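Local coordinates for esterase (Rhizomucor miehei CAU432, PDB 4WY8), which hydrolyses carboxylic esters as a fungal carboxylesterase of the alpha/beta hydrolase fold, at residues A[68-73]-A[112-117]. Residues are numbered along the deposited sequence; the frame is centred on the assembly and turned at random.
Sequences LTITRP and RAAVIF
Thr69 with Phe117 and Thr71 with Val115 are the hydrogen-bonded pairs of an antiparallel ladder, each closing a ring of two backbone bonds, with the strand axes 164° apart in direction. The bond from Thr69 N to Phe117 O is nearly straight (2.9 Å, 171° at the hydrogen), while that from Val115 N to Thr71 O is more bent. Between these pairs, Ile70 and Ile116 form a non-hydrogen-bonded pair, and Ile70 CA makes a CA-H...O contact with Val115 O (3.3 Å).

Side chains alternate between the two faces. Thr69, Thr71, Val115 and Phe117 share one face. Thr71 OG1 stands between its own backbone N and carbonyl carbon (chi1 49°) and comes 3.6 Å from Val115 CB. This hydroxyl is hydrogen-bonded to Thr108 OG1. Phe117 meets Thr69 through its CB, 4.0 Å from Thr69 CB, while its ring turns off to meet the ring of His88, the two planes nearly parallel. On the other face Ile70 and Ile116 lie side by side, with Ile70 CG2 4.2 Å from Ile116 CG1. Leu68 and Ala114 extend this apolar row. Past the ladder, Pro73 CG rests 3.7 Å from Arg112 CA.

The pairing joins strand 65-73 to strand 114-118, where the antiparallel edge of the alpha/beta hydrolase sheet meets its parallel part. Strand 51-59 flanks strand 65-73, and strand 83-87 flanks strand 114-118. Helix 101-111 packs on the threonine face through Val104 and Thr108, and leads through Arg112 and Ala113 into strand 114-118.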
loop_
_atom_site.group_PDB
_atom_site.type_symbol
_atom_site.label_atom_id
_atom_site.label_comp_id
_atom_site.label_asym_id
_atom_site.label_seq_id
_atom_site.Cartn_x
_atom_site.Cartn_y
_atom_site.Cartn_z
ATOM N N LEU A 68 7.343 20.740 -21.397
ATOM C CA LEU A 68 6.706 19.479 -21.045
ATOM C C LEU A 68 7.391 18.319 -21.751
ATOM O O LEU A 68 7.750 18.435 -22.928
ATOM C CB LEU A 68 5.231 19.495 -21.440
ATOM C CG LEU A 68 4.423 20.706 -20.969
ATOM C CD1 LEU A 68 2.988 20.578 -21.468
ATOM C CD2 LEU A 68 4.458 20.874 -19.464
ATOM N N THR A 69 7.607 17.223 -21.026
ATOM C CA THR A 69 8.042 15.957 -21.628
ATOM C C THR A 69 6.899 14.952 -21.480
ATOM O O THR A 69 6.514 14.600 -20.369
ATOM C CB THR A 69 9.343 15.430 -20.957
ATOM O OG1 THR A 69 10.334 16.459 -20.984
ATOM C CG2 THR A 69 9.890 14.242 -21.679
ATOM N N ILE A 70 6.331 14.512 -22.593
ATOM C CA ILE A 70 5.183 13.626 -22.555
ATOM C C ILE A 70 5.547 12.225 -23.003
ATOM O O ILE A 70 5.975 12.021 -24.147
ATOM C CB ILE A 70 4.058 14.151 -23.443
ATOM C CG1 ILE A 70 3.795 15.623 -23.124
ATOM C CG2 ILE A 70 2.805 13.284 -23.281
ATOM C CD1 ILE A 70 2.841 16.287 -24.077
ATOM N N THR A 71 5.349 11.241 -22.128
ATOM C CA THR A 71 5.649 9.861 -22.509
ATOM C C THR A 71 4.361 9.034 -22.567
ATOM O O THR A 71 3.462 9.240 -21.762
ATOM C CB THR A 71 6.673 9.210 -21.521
ATOM O OG1 THR A 71 6.247 9.440 -20.183
ATOM C CG2 THR A 71 8.070 9.821 -21.686
ATOM N N ARG A 72 4.243 8.131 -23.541
ATOM C CA ARG A 72 3.100 7.212 -23.571
ATOM C C ARG A 72 3.519 5.821 -24.037
ATOM O O ARG A 72 4.572 5.679 -24.645
ATOM C CB ARG A 72 1.951 7.786 -24.434
ATOM C CG ARG A 72 2.343 8.655 -25.568
ATOM C CD ARG A 72 1.180 9.547 -26.073
ATOM N NE ARG A 72 0.069 8.772 -26.614
ATOM C CZ ARG A 72 -1.214 9.094 -26.477
ATOM N NH1 ARG A 72 -2.151 8.319 -27.018
ATOM N NH2 ARG A 72 -1.566 10.188 -25.799
ATOM N N PRO A 73 2.692 4.791 -23.759
ATOM C CA PRO A 73 3.090 3.462 -24.237
ATOM C C PRO A 73 3.122 3.448 -25.763
ATOM O O PRO A 73 2.429 4.267 -26.382
ATOM C CB PRO A 73 1.987 2.531 -23.705
ATOM C CG PRO A 73 1.237 3.323 -22.663
ATOM C CD PRO A 73 1.387 4.763 -23.074
ATOM N N ARG A 112 -0.492 2.595 -18.363
ATOM C CA ARG A 112 -0.954 2.845 -19.733
ATOM C C ARG A 112 -1.539 4.246 -19.814
ATOM O O ARG A 112 -2.697 4.436 -20.176
ATOM C CB ARG A 112 -1.974 1.783 -20.187
ATOM C CG ARG A 112 -1.330 0.423 -20.421
ATOM C CD ARG A 112 -2.252 -0.575 -21.136
ATOM N NE ARG A 112 -2.619 -0.116 -22.472
ATOM C CZ ARG A 112 -1.845 -0.268 -23.542
ATOM N NH1 ARG A 112 -0.663 -0.863 -23.428
ATOM N NH2 ARG A 112 -2.247 0.179 -24.718
ATOM N N ALA A 113 -0.723 5.219 -19.435
ATOM C CA ALA A 113 -1.160 6.597 -19.324
ATOM C C ALA A 113 -0.206 7.470 -20.090
ATOM O O ALA A 113 0.887 7.018 -20.456
ATOM C CB ALA A 113 -1.211 7.021 -17.866
ATOM N N ALA A 114 -0.617 8.705 -20.366
ATOM C CA ALA A 114 0.318 9.720 -20.824
ATOM C C ALA A 114 0.877 10.410 -19.598
ATOM O O ALA A 114 0.134 11.055 -18.847
ATOM C CB ALA A 114 -0.354 10.740 -21.754
ATOM N N VAL A 115 2.170 10.259 -19.360
ATOM C CA VAL A 115 2.760 10.986 -18.250
ATOM C C VAL A 115 3.290 12.319 -18.772
ATOM O O VAL A 115 4.102 12.387 -19.708
ATOM C CB VAL A 115 3.863 10.184 -17.549
ATOM C CG1 VAL A 115 4.409 10.970 -16.417
ATOM C CG2 VAL A 115 3.286 8.873 -17.014
ATOM N N ILE A 116 2.773 13.388 -18.188
ATOM C CA ILE A 116 3.144 14.730 -18.579
ATOM C C ILE A 116 4.080 15.315 -17.527
ATOM O O ILE A 116 3.670 15.736 -16.446
ATOM C CB ILE A 116 1.888 15.582 -18.773
ATOM C CG1 ILE A 116 1.017 14.923 -19.861
ATOM C CG2 ILE A 116 2.251 16.987 -19.175
ATOM C CD1 ILE A 116 -0.394 15.424 -19.901
ATOM N N PHE A 117 5.359 15.287 -17.875
ATOM C CA PHE A 117 6.456 15.673 -17.016
ATOM C C PHE A 117 6.756 17.167 -17.165
ATOM O O PHE A 117 7.179 17.628 -18.213
ATOM C CB PHE A 117 7.690 14.822 -17.382
ATOM C CG PHE A 117 8.818 14.898 -16.386
ATOM C CD1 PHE A 117 9.831 15.837 -16.529
ATOM C CD2 PHE A 117 8.872 14.008 -15.314
ATOM C CE1 PHE A 117 10.885 15.896 -15.611
ATOM C CE2 PHE A 117 9.898 14.072 -14.389
ATOM C CZ PHE A 117 10.912 15.014 -14.542
#